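Local coordinates for protein mariner Mos1 transposase (Drosophila mauritiana, PDB 4MDB) that mediates cut-and-paste transposition of the Mos1 element, cutting and joining DNA with two divalent metal ions held in an RNase-H-like catalytic domain, at residues Ser21-Lys26 with Lys208-Trp213; Ala97-Gln102 with Ala131-Ala136; Tyr165-Ser170 with Asp191-Ala196. The protein carries 1 engineered substitution. One frame throughout, in Å; residues are numbered along the deposited sequence.

In the fold
The three contacts lie in the helical parts of an RNase-H-like catalytic domain built on a mixed five-stranded sheet. Contact 1 pairs the end of the first helix, 6-25, with the last helix, 209-218, away from the active site, and so closes a loop of the chain that holds the other two. Contact 2 is complete before contact 3 begins; their centres are about 23 Å apart, on opposite sides of the chain's centre. Contact 2 adjoins the magnesium and raltegravir site, about 27 Å from contact 1 between centres, and contact 3 lies on helix 162-175, which carries the metal-binding D164. Contacts 1 and 3 touch directly, K208 with H166 and R212 with Y165.

Contact 1. Residues Ser21-Lys26 with Lys208-Trp213; sequences SRYKRK and KLPERW
The ring of Y23 lies against the pyrrolidine of P210, a CH-pi contact between the two terminal helices of the RNase-H-like catalytic domain. P210 CG stands 3.7 Å from the centroid of the Y23 ring, only 13° off its normal, so CG sits almost directly above the middle of one aromatic face. P210 CB takes a less central place and lies 3.8 Å from Y23 CE2. One turn beyond P210, the indole also meets the root of the tyrosine side chain: W213 CZ3 lies 4.1 Å from Y23 CB, which approaches near the plane of the indole, at its edge. The tyrosine reaches across because its CG is anti to the backbone N (chi1 168°), which carries the ring away from helix 6-25 toward the first turn of helix 209-218. No hydrogen bond joins the two segments; the contact is apolar and small, and both Y23 and P210 remain partly exposed.

Further out, L29 touches both Y23 and P210, while the buried indole of W213 packs on C16 and L19, farther back along helix 6-25. On the flank of the same helix, R22 makes a cation-pi contact with F28, and its NH1 forms a salt bridge with E149 OE1.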
loop_
_atom_site.group_PDB
_atom_site.type_symbol
_atom_site.label_atom_id
_atom_site.label_comp_id
_atom_site.label_asym_id
_atom_site.label_seq_id
_atom_site.Cartn_x
_atom_site.Cartn_y
_atom_site.Cartn_z
ATOM N N SER A 21 13.565 -15.085 -2.785
ATOM C CA SER A 21 14.278 -16.154 -2.068
ATOM C C SER A 21 13.749 -16.366 -0.636
ATOM O O SER A 21 13.617 -17.490 -0.158
ATOM C CB SER A 21 15.789 -15.986 -2.077
ATOM O OG SER A 21 16.151 -14.909 -1.305
ATOM N N ARG A 22 13.406 -15.289 0.031
ATOM C CA ARG A 22 12.706 -15.407 1.334
ATOM C C ARG A 22 11.399 -16.142 1.166
ATOM O O ARG A 22 11.083 -17.050 1.930
ATOM C CB ARG A 22 12.430 -14.048 1.969
ATOM C CG ARG A 22 11.625 -14.194 3.297
ATOM C CD ARG A 22 11.530 -12.853 3.918
ATOM N NE ARG A 22 10.706 -12.862 5.139
ATOM C CZ ARG A 22 10.513 -11.780 5.896
ATOM N NH1 ARG A 22 11.001 -10.622 5.512
ATOM N NH2 ARG A 22 9.790 -11.862 6.980
ATOM N N TYR A 23 10.594 -15.746 0.185
ATOM C CA TYR A 23 9.293 -16.348 -0.072
ATOM C C TYR A 23 9.410 -17.824 -0.262
ATOM O O TYR A 23 8.606 -18.554 0.264
ATOM C CB TYR A 23 8.592 -15.671 -1.240
ATOM C CG TYR A 23 7.381 -16.392 -1.753
ATOM C CD1 TYR A 23 6.149 -16.380 -1.056
ATOM C CD2 TYR A 23 7.470 -17.160 -2.898
ATOM C CE1 TYR A 23 5.046 -17.063 -1.523
ATOM C CE2 TYR A 23 6.374 -17.866 -3.361
ATOM C CZ TYR A 23 5.176 -17.843 -2.696
ATOM O OH TYR A 23 4.148 -18.559 -3.239
ATOM N N LYS A 24 10.432 -18.228 -1.013
ATOM C CA LYS A 24 10.609 -19.660 -1.313
ATOM C C LYS A 24 10.955 -20.447 -0.061
ATOM O O LYS A 24 10.521 -21.598 0.060
ATOM C CB LYS A 24 11.645 -19.811 -2.419
ATOM C CG LYS A 24 11.040 -19.311 -3.741
ATOM C CD LYS A 24 12.016 -19.438 -4.876
ATOM C CE LYS A 24 11.385 -19.184 -6.241
ATOM N NZ LYS A 24 12.506 -18.740 -7.111
ATOM N N ARG A 25 11.724 -19.865 0.847
ATOM C CA ARG A 25 12.070 -20.534 2.100
ATOM C C ARG A 25 10.796 -20.642 2.950
ATOM O O ARG A 25 10.504 -21.701 3.452
ATOM C CB ARG A 25 13.165 -19.816 2.873
ATOM C CG ARG A 25 14.590 -20.083 2.385
ATOM C CD ARG A 25 15.705 -19.367 3.177
ATOM N NE ARG A 25 16.054 -18.043 2.640
ATOM C CZ ARG A 25 15.659 -16.853 3.113
ATOM N NH1 ARG A 25 16.076 -15.729 2.500
ATOM N NH2 ARG A 25 14.867 -16.760 4.188
ATOM N N LYS A 26 10.024 -19.538 3.093
ATOM C CA LYS A 26 8.844 -19.546 3.976
ATOM C C LYS A 26 7.914 -18.454 3.574
ATOM O O LYS A 26 8.267 -17.341 3.757
ATOM C CB LYS A 26 9.212 -19.382 5.424
ATOM C CG LYS A 26 8.031 -19.523 6.393
ATOM C CD LYS A 26 8.489 -19.090 7.766
ATOM C CE LYS A 26 7.444 -19.242 8.839
ATOM N NZ LYS A 26 7.612 -18.088 9.801
ATOM N N LYS A 208 -0.365 -12.020 -5.916
ATOM C CA LYS A 208 0.291 -11.706 -7.160
ATOM C C LYS A 208 1.779 -11.356 -6.947
ATOM O O LYS A 208 2.480 -11.228 -7.924
ATOM C CB LYS A 208 -0.420 -10.502 -7.844
ATOM C CG LYS A 208 -1.474 -10.801 -8.928
ATOM C CD LYS A 208 -2.327 -9.551 -9.078
ATOM C CE LYS A 208 -3.284 -9.505 -10.268
ATOM N NZ LYS A 208 -3.873 -8.118 -10.370
ATOM N N LEU A 209 2.205 -11.116 -5.710
ATOM C CA LEU A 209 3.575 -10.553 -5.471
ATOM C C LEU A 209 4.680 -11.462 -6.049
ATOM O O LEU A 209 5.556 -11.007 -6.769
ATOM C CB LEU A 209 3.868 -10.188 -4.011
ATOM C CG LEU A 209 3.253 -8.858 -3.538
ATOM C CD1 LEU A 209 3.237 -8.736 -2.014
ATOM C CD2 LEU A 209 4.060 -7.695 -4.147
ATOM N N PRO A 210 4.640 -12.745 -5.741
ATOM C CA PRO A 210 5.761 -13.542 -6.197
ATOM C C PRO A 210 5.924 -13.663 -7.690
ATOM O O PRO A 210 7.081 -13.659 -8.160
ATOM C CB PRO A 210 5.479 -14.922 -5.588
ATOM C CG PRO A 210 4.585 -14.698 -4.461
ATOM C CD PRO A 210 3.734 -13.518 -4.907
ATOM N N GLU A 211 4.822 -13.662 -8.455
ATOM C CA GLU A 211 4.867 -13.723 -9.895
ATOM C C GLU A 211 5.473 -12.386 -10.402
ATOM O O GLU A 211 6.306 -12.394 -11.336
ATOM C CB GLU A 211 3.469 -13.975 -10.469
ATOM C CG GLU A 211 3.239 -13.343 -11.837
ATOM C CD GLU A 211 1.870 -13.661 -12.414
ATOM O OE1 GLU A 211 1.861 -14.240 -13.536
ATOM O OE2 GLU A 211 0.826 -13.318 -11.777
ATOM N N ARG A 212 5.105 -11.282 -9.760
ATOM C CA ARG A 212 5.690 -9.985 -10.069
ATOM C C ARG A 212 7.193 -9.982 -9.789
ATOM O O ARG A 212 7.990 -9.597 -10.645
ATOM C CB ARG A 212 5.003 -8.880 -9.263
ATOM C CG ARG A 212 3.499 -8.802 -9.474
ATOM C CD ARG A 212 3.040 -7.364 -9.649
ATOM N NE ARG A 212 1.787 -7.277 -10.394
ATOM C CZ ARG A 212 1.591 -6.474 -11.434
ATOM N NH1 ARG A 212 2.568 -5.683 -11.857
ATOM N NH2 ARG A 212 0.418 -6.460 -12.052
ATOM N N TRP A 213 7.576 -10.414 -8.590
ATOM C CA TRP A 213 9.012 -10.470 -8.205
ATOM C C TRP A 213 9.784 -11.272 -9.280
ATOM O O TRP A 213 10.864 -10.827 -9.728
ATOM C CB TRP A 213 9.310 -10.986 -6.822
ATOM C CG TRP A 213 8.702 -10.197 -5.749
ATOM C CD1 TRP A 213 8.437 -8.838 -5.767
ATOM C CD2 TRP A 213 8.171 -10.664 -4.486
ATOM N NE1 TRP A 213 7.844 -8.455 -4.604
ATOM C CE2 TRP A 213 7.706 -9.540 -3.786
ATOM C CE3 TRP A 213 8.181 -11.869 -3.831
ATOM C CZ2 TRP A 213 7.154 -9.640 -2.525
ATOM C CZ3 TRP A 213 7.635 -11.949 -2.598
ATOM C CH2 TRP A 213 7.118 -10.861 -1.964
#

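Contact 2. Residues Ala97-Gln102 with Ala131-Ala136; sequences ARYQQQ and APSHTA. With RLT (N-(4-fluorobenzyl)-5-hydroxy-1-methyl-2-(1-methyl-1-{[(5-methyl-1,3,4-oxadiazol-2-yl)carbonyl]amino}ethyl)-6-oxo-1,6-di hydropyrimidine-4-carboxamide), chain B.
Y99 and H134 pack in an offset stack, with ring centroids 4.2 Å apart and planes inclined by 18°. The overlap is displaced toward the hydroxyl end of the tyrosine ring: H134 CD2 comes to 3.4 Å from Y99 CZ, and Y99 OH sits over the centre of the imidazole. A131 CB lies over the opposite imidazole face, so the histidine is sandwiched. Its rotation is fixed by hydrogen bonds at both nitrogens, ND1 with the backbone O of D129 and NE2 with E37 OE1. The buried Y99 hydroxyl is satisfied in turn by ND1 of H128, whose ring also stacks with H134.

The stack joins helix 96-113 to the short, weakly bonded helical turn at about 132-135, which follows the metal-binding D129 in the RNase-H-like fold. H134 is thus a second-shell neighbour of the active site, its side chain about 5 Å from a bound magnesium.

Packing is looser around the partly exposed S133: its backbone O is 3.7 Å from Y99 CD2, and S133 OG is 4.3 Å from Y99 CB. On the raltegravir side, the backbone A131 N lies 3.6 Å from CAJ, a carbon of the drug's fluorobenzyl ring.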
loop_
_atom_site.group_PDB
_atom_site.type_symbol
_atom_site.label_atom_id
_atom_site.label_comp_id
_atom_site.label_asym_id
_atom_site.label_seq_id
_atom_site.Cartn_x
_atom_site.Cartn_y
_atom_site.Cartn_z
ATOM N N ALA A 97 4.368 14.270 10.406
ATOM C CA ALA A 97 3.547 14.166 11.599
ATOM C C ALA A 97 2.221 13.471 11.335
ATOM O O ALA A 97 1.706 12.705 12.171
ATOM C CB ALA A 97 3.289 15.560 12.218
ATOM N N ARG A 98 1.668 13.755 10.159
ATOM C CA ARG A 98 0.426 13.130 9.758
ATOM C C ARG A 98 0.627 11.659 9.533
ATOM O O ARG A 98 -0.245 10.885 9.919
ATOM C CB ARG A 98 -0.148 13.733 8.505
ATOM C CG ARG A 98 -1.558 13.158 8.276
ATOM C CD ARG A 98 -2.263 13.844 7.123
ATOM N NE ARG A 98 -2.311 15.286 7.359
ATOM C CZ ARG A 98 -3.262 15.893 8.053
ATOM N NH1 ARG A 98 -4.299 15.206 8.564
ATOM N NH2 ARG A 98 -3.187 17.212 8.204
ATOM N N TYR A 99 1.747 11.285 8.927
ATOM C CA TYR A 99 1.954 9.841 8.611
ATOM C C TYR A 99 2.138 9.070 9.937
ATOM O O TYR A 99 1.639 7.935 10.063
ATOM C CB TYR A 99 3.133 9.588 7.678
ATOM C CG TYR A 99 3.091 8.227 7.057
ATOM C CD1 TYR A 99 2.106 7.861 6.253
ATOM C CD2 TYR A 99 4.116 7.331 7.271
ATOM C CE1 TYR A 99 2.102 6.582 5.666
ATOM C CE2 TYR A 99 4.091 6.058 6.714
ATOM C CZ TYR A 99 3.086 5.737 5.876
ATOM O OH TYR A 99 3.053 4.479 5.233
ATOM N N GLN A 100 2.860 9.674 10.888
ATOM C CA GLN A 100 3.083 9.041 12.178
ATOM C C GLN A 100 1.764 8.768 12.852
ATOM O O GLN A 100 1.522 7.660 13.327
ATOM C CB GLN A 100 3.975 9.961 13.033
ATOM C CG GLN A 100 4.181 9.636 14.482
ATOM C CD GLN A 100 5.346 10.478 14.975
ATOM O OE1 GLN A 100 5.352 11.713 14.850
ATOM N NE2 GLN A 100 6.369 9.819 15.422
ATOM N N GLN A 101 0.873 9.756 12.855
ATOM C CA GLN A 101 -0.444 9.597 13.431
ATOM C C GLN A 101 -1.330 8.566 12.699
ATOM O O GLN A 101 -2.060 7.807 13.313
ATOM C CB GLN A 101 -1.154 10.950 13.540
ATOM C CG GLN A 101 -2.310 10.890 14.474
ATOM C CD GLN A 101 -1.891 10.339 15.873
ATOM O OE1 GLN A 101 -0.894 10.775 16.481
ATOM N NE2 GLN A 101 -2.608 9.329 16.326
ATOM N N GLN A 102 -1.223 8.540 11.373
ATOM C CA GLN A 102 -1.857 7.521 10.627
ATOM C C GLN A 102 -1.425 6.096 11.021
ATOM O O GLN A 102 -2.281 5.233 11.057
ATOM C CB GLN A 102 -1.597 7.781 9.150
ATOM C CG GLN A 102 -2.446 8.974 8.637
ATOM C CD GLN A 102 -2.198 9.251 7.184
ATOM O OE1 GLN A 102 -1.107 8.981 6.681
ATOM N NE2 GLN A 102 -3.190 9.783 6.490
ATOM N N ALA A 131 8.252 7.317 -0.253
ATOM C CA ALA A 131 7.874 8.679 -0.058
ATOM C C ALA A 131 8.579 9.200 1.175
ATOM O O ALA A 131 8.761 8.499 2.169
ATOM C CB ALA A 131 6.395 8.860 0.056
ATOM N N PRO A 132 9.109 10.428 1.068
ATOM C CA PRO A 132 9.891 10.965 2.224
ATOM C C PRO A 132 9.195 10.907 3.578
ATOM O O PRO A 132 9.864 10.548 4.557
ATOM C CB PRO A 132 10.181 12.431 1.810
ATOM C CG PRO A 132 10.222 12.339 0.331
ATOM C CD PRO A 132 9.176 11.296 -0.117
ATOM N N SER A 133 7.906 11.197 3.672
ATOM C CA SER A 133 7.203 11.085 4.976
ATOM C C SER A 133 7.157 9.669 5.497
ATOM O O SER A 133 7.034 9.465 6.736
ATOM C CB SER A 133 5.792 11.633 4.959
ATOM O OG SER A 133 4.943 10.944 4.064
ATOM N N HIS A 134 7.329 8.728 4.598
ATOM C CA HIS A 134 7.383 7.271 4.986
ATOM C C HIS A 134 8.727 6.875 5.613
ATOM O O HIS A 134 8.823 5.824 6.229
ATOM C CB HIS A 134 7.140 6.388 3.769
ATOM C CG HIS A 134 5.774 6.501 3.177
ATOM N ND1 HIS A 134 5.319 5.638 2.209
ATOM C CD2 HIS A 134 4.749 7.326 3.440
ATOM C CE1 HIS A 134 4.082 5.923 1.898
ATOM N NE2 HIS A 134 3.727 6.974 2.611
ATOM N N THR A 135 9.767 7.674 5.430
ATOM C CA THR A 135 11.104 7.242 5.938
ATOM C C THR A 135 11.681 8.305 6.857
ATOM O O THR A 135 12.843 8.155 7.266
ATOM C CB THR A 135 12.128 6.995 4.814
ATOM O OG1 THR A 135 12.346 8.236 4.134
ATOM C CG2 THR A 135 11.628 5.950 3.788
ATOM N N ALA A 136 10.893 9.333 7.193
ATOM C CA ALA A 136 11.383 10.398 8.115
ATOM C C ALA A 136 11.699 9.846 9.483
ATOM O O ALA A 136 11.161 8.823 9.861
ATOM C CB ALA A 136 10.371 11.507 8.300
HETATM C CAA RLT B . 11.466 7.504 -6.261
HETATM C CAB RLT B . 2.577 5.903 -9.797
HETATM C CAC RLT B . 5.448 6.659 -10.533
HETATM C CAD RLT B . 4.014 8.952 -10.033
HETATM O OAE RLT B . 4.382 7.469 -3.930
HETATM O OAF RLT B . 7.294 6.478 -8.159
HETATM O OAG RLT B . 1.669 5.133 -7.615
HETATM O OAH RLT B . 2.549 5.718 -5.162
HETATM F FAI RLT B . 11.555 7.496 -3.563
HETATM C CAJ RLT B . 9.193 7.129 -3.675
HETATM C CAK RLT B . 10.058 9.349 -3.846
HETATM C CAL RLT B . 7.884 7.631 -3.824
HETATM C CAM RLT B . 8.760 9.859 -3.992
HETATM C CAN RLT B . 6.276 9.604 -4.166
HETATM N NAO RLT B . 10.173 9.646 -7.154
HETATM N NAP RLT B . 8.910 9.712 -7.801
HETATM N NAQ RLT B . 4.898 7.715 -7.329
HETATM N NAR RLT B . 5.656 8.850 -5.262
HETATM N NAS RLT B . 6.347 8.426 -9.040
HETATM O OAT RLT B . 9.373 7.548 -7.305
HETATM C CAU RLT B . 4.842 7.785 -4.994
HETATM C CAV RLT B . 7.285 7.703 -8.368
HETATM C CAW RLT B . 10.385 8.330 -6.891
HETATM C CAX RLT B . 10.293 7.992 -3.688
HETATM C CAY RLT B . 7.657 9.019 -3.979
HETATM C CAZ RLT B . 3.160 6.338 -6.182
HETATM C CBA RLT B . 8.470 8.426 -7.840
HETATM C CBB RLT B . 4.320 7.210 -6.172
HETATM C CBC RLT B . 4.426 7.331 -8.543
HETATM C CBD RLT B . 2.674 5.895 -7.465
HETATM N NBE RLT B . 3.296 6.443 -8.600
HETATM C CBF RLT B . 5.203 7.977 -9.802
#

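Contact 3. Residues Tyr165-Ser170 with Asp191-Ala196; sequences YHLFAS and DEWFAA
The indole of W193 meets helix 162-175 edge-on: the methyl CD1 of L167 and the CB of S170 both lie in its plane at the rim, while W189 stacks on the ring from its own helix. Contact is made by the far, six-membered end of the indole. W193 CZ3 is 3.8 Å from L167 CD1, W193 CZ2 is 3.4 Å from S170 OG, and between them W193 CH2 lies 3.6 Å from the backbone O of L167. The ring of F194 likewise offers its edge, its CE1 4.3 Å from L167 CD1, so one leucine methyl is touched by the rims of two aromatic rings.

A wide gap separates the two backbones. The axes of segments 165-170 and 191-196 approach to 12.5 Å, with their N-to-C directions at 130°. Much of the gap is filled by the indole, extended from its helix with chi1 at -175°, and L167 and S170 meet it from the other side. In this RNase-H-like fold, helix 162-175 carries the metal-binding D164 one residue before Y165. Helix 183-196 is thereby packed against the helix bearing the third aspartate of the DDD motif.

Around the contact, L167 also packs on V75 and W77 of strand 69-78 and on F201 and Y202 of helix 199-207. The buried F194 meets Y85 of strand 81-87 edge-to-face, and S170 OG has its hydrogen-bond partner at K197 NZ, next in the chain after A196.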
loop_
_atom_site.group_PDB
_atom_site.type_symbol
_atom_site.label_atom_id
_atom_site.label_comp_id
_atom_site.label_asym_id
_atom_site.label_seq_id
_atom_site.Cartn_x
_atom_site.Cartn_y
_atom_site.Cartn_z
ATOM N N TYR A 165 -0.574 -1.661 -8.415
ATOM C CA TYR A 165 -0.922 -2.556 -9.529
ATOM C C TYR A 165 -2.222 -3.313 -9.417
ATOM O O TYR A 165 -2.765 -3.752 -10.442
ATOM C CB TYR A 165 0.205 -3.566 -9.758
ATOM C CG TYR A 165 0.418 -4.655 -8.680
ATOM C CD1 TYR A 165 -0.479 -5.694 -8.508
ATOM C CD2 TYR A 165 1.536 -4.645 -7.857
ATOM C CE1 TYR A 165 -0.302 -6.662 -7.554
ATOM C CE2 TYR A 165 1.747 -5.625 -6.927
ATOM C CZ TYR A 165 0.830 -6.644 -6.741
ATOM O OH TYR A 165 0.957 -7.685 -5.815
ATOM N N HIS A 166 -2.779 -3.393 -8.209
ATOM C CA HIS A 166 -4.025 -4.042 -7.950
ATOM C C HIS A 166 -5.135 -3.113 -7.495
ATOM O O HIS A 166 -6.119 -2.961 -8.189
ATOM C CB HIS A 166 -3.824 -5.194 -6.973
ATOM C CG HIS A 166 -4.979 -6.101 -6.872
ATOM N ND1 HIS A 166 -5.277 -7.036 -7.825
ATOM C CD2 HIS A 166 -5.957 -6.199 -5.925
ATOM C CE1 HIS A 166 -6.351 -7.716 -7.465
ATOM N NE2 HIS A 166 -6.815 -7.195 -6.347
ATOM N N LEU A 167 -5.012 -2.513 -6.326
ATOM C CA LEU A 167 -6.120 -1.812 -5.695
ATOM C C LEU A 167 -6.503 -0.562 -6.464
ATOM O O LEU A 167 -7.685 -0.418 -6.887
ATOM C CB LEU A 167 -5.768 -1.468 -4.241
ATOM C CG LEU A 167 -6.925 -0.752 -3.516
ATOM C CD1 LEU A 167 -8.026 -1.739 -3.262
ATOM C CD2 LEU A 167 -6.457 -0.208 -2.190
ATOM N N PHE A 168 -5.556 0.324 -6.670
ATOM C CA PHE A 168 -5.813 1.630 -7.361
ATOM C C PHE A 168 -5.992 1.406 -8.867
ATOM O O PHE A 168 -6.711 2.169 -9.489
ATOM C CB PHE A 168 -4.699 2.582 -7.136
ATOM C CG PHE A 168 -4.571 3.103 -5.710
ATOM C CD1 PHE A 168 -5.676 3.113 -4.781
ATOM C CD2 PHE A 168 -3.376 3.543 -5.275
ATOM C CE1 PHE A 168 -5.499 3.592 -3.524
ATOM C CE2 PHE A 168 -3.189 4.004 -4.000
ATOM C CZ PHE A 168 -4.290 4.052 -3.100
ATOM N N ALA A 169 -5.414 0.370 -9.450
ATOM C CA ALA A 169 -5.633 -0.031 -10.860
ATOM C C ALA A 169 -7.131 -0.299 -11.080
ATOM O O ALA A 169 -7.776 0.315 -11.937
ATOM C CB ALA A 169 -4.815 -1.256 -11.201
ATOM N N SER A 170 -7.721 -1.104 -10.216
ATOM C CA SER A 170 -9.186 -1.411 -10.256
ATOM C C SER A 170 -9.992 -0.165 -9.947
ATOM O O SER A 170 -10.982 0.131 -10.640
ATOM C CB SER A 170 -9.523 -2.446 -9.197
ATOM O OG SER A 170 -10.848 -2.888 -9.353
ATOM N N ASP A 191 -16.384 3.702 0.783
ATOM C CA ASP A 191 -17.001 2.699 1.668
ATOM C C ASP A 191 -17.696 1.624 0.903
ATOM O O ASP A 191 -17.437 0.439 1.129
ATOM C CB ASP A 191 -17.980 3.340 2.671
ATOM C CG ASP A 191 -17.277 4.134 3.725
ATOM O OD1 ASP A 191 -16.061 3.889 3.967
ATOM O OD2 ASP A 191 -17.927 5.040 4.311
ATOM N N GLU A 192 -18.540 1.995 -0.042
ATOM C CA GLU A 192 -19.280 1.000 -0.830
ATOM C C GLU A 192 -18.388 0.150 -1.748
ATOM O O GLU A 192 -18.587 -1.041 -1.891
ATOM C CB GLU A 192 -20.374 1.612 -1.727
ATOM C CG GLU A 192 -21.576 2.244 -1.061
ATOM C CD GLU A 192 -22.593 2.735 -2.092
ATOM O OE1 GLU A 192 -22.946 1.947 -3.012
ATOM O OE2 GLU A 192 -23.035 3.909 -1.992
ATOM N N TRP A 193 -17.414 0.808 -2.359
ATOM C CA TRP A 193 -16.590 0.206 -3.377
ATOM C C TRP A 193 -15.690 -0.790 -2.656
ATOM O O TRP A 193 -15.549 -1.925 -3.081
ATOM C CB TRP A 193 -15.753 1.284 -4.135
ATOM C CG TRP A 193 -14.942 0.690 -5.308
ATOM C CD1 TRP A 193 -15.385 0.428 -6.593
ATOM C CD2 TRP A 193 -13.579 0.220 -5.267
ATOM N NE1 TRP A 193 -14.390 -0.171 -7.318
ATOM C CE2 TRP A 193 -13.281 -0.319 -6.528
ATOM C CE3 TRP A 193 -12.614 0.166 -4.269
ATOM C CZ2 TRP A 193 -12.003 -0.835 -6.848
ATOM C CZ3 TRP A 193 -11.374 -0.420 -4.576
ATOM C CH2 TRP A 193 -11.090 -0.857 -5.845
ATOM N N PHE A 194 -15.107 -0.370 -1.559
ATOM C CA PHE A 194 -14.248 -1.313 -0.787
ATOM C C PHE A 194 -15.022 -2.560 -0.333
ATOM O O PHE A 194 -14.560 -3.700 -0.398
ATOM C CB PHE A 194 -13.594 -0.634 0.425
ATOM C CG PHE A 194 -12.494 0.372 0.096
ATOM C CD1 PHE A 194 -11.533 0.114 -0.891
ATOM C CD2 PHE A 194 -12.358 1.508 0.854
ATOM C CE1 PHE A 194 -10.531 1.037 -1.132
ATOM C CE2 PHE A 194 -11.353 2.456 0.605
ATOM C CZ PHE A 194 -10.440 2.204 -0.372
ATOM N N ALA A 195 -16.268 -2.340 0.062
ATOM C CA ALA A 195 -17.028 -3.384 0.757
ATOM C C ALA A 195 -17.632 -4.337 -0.236
ATOM O O ALA A 195 -17.872 -5.519 0.063
ATOM C CB ALA A 195 -18.113 -2.708 1.565
ATOM N N ALA A 196 -17.803 -3.857 -1.450
ATOM C CA ALA A 196 -18.365 -4.645 -2.535
ATOM C C ALA A 196 -17.401 -5.662 -3.150
ATOM O O ALA A 196 -17.825 -6.606 -3.797
ATOM C CB ALA A 196 -18.949 -3.750 -3.627
#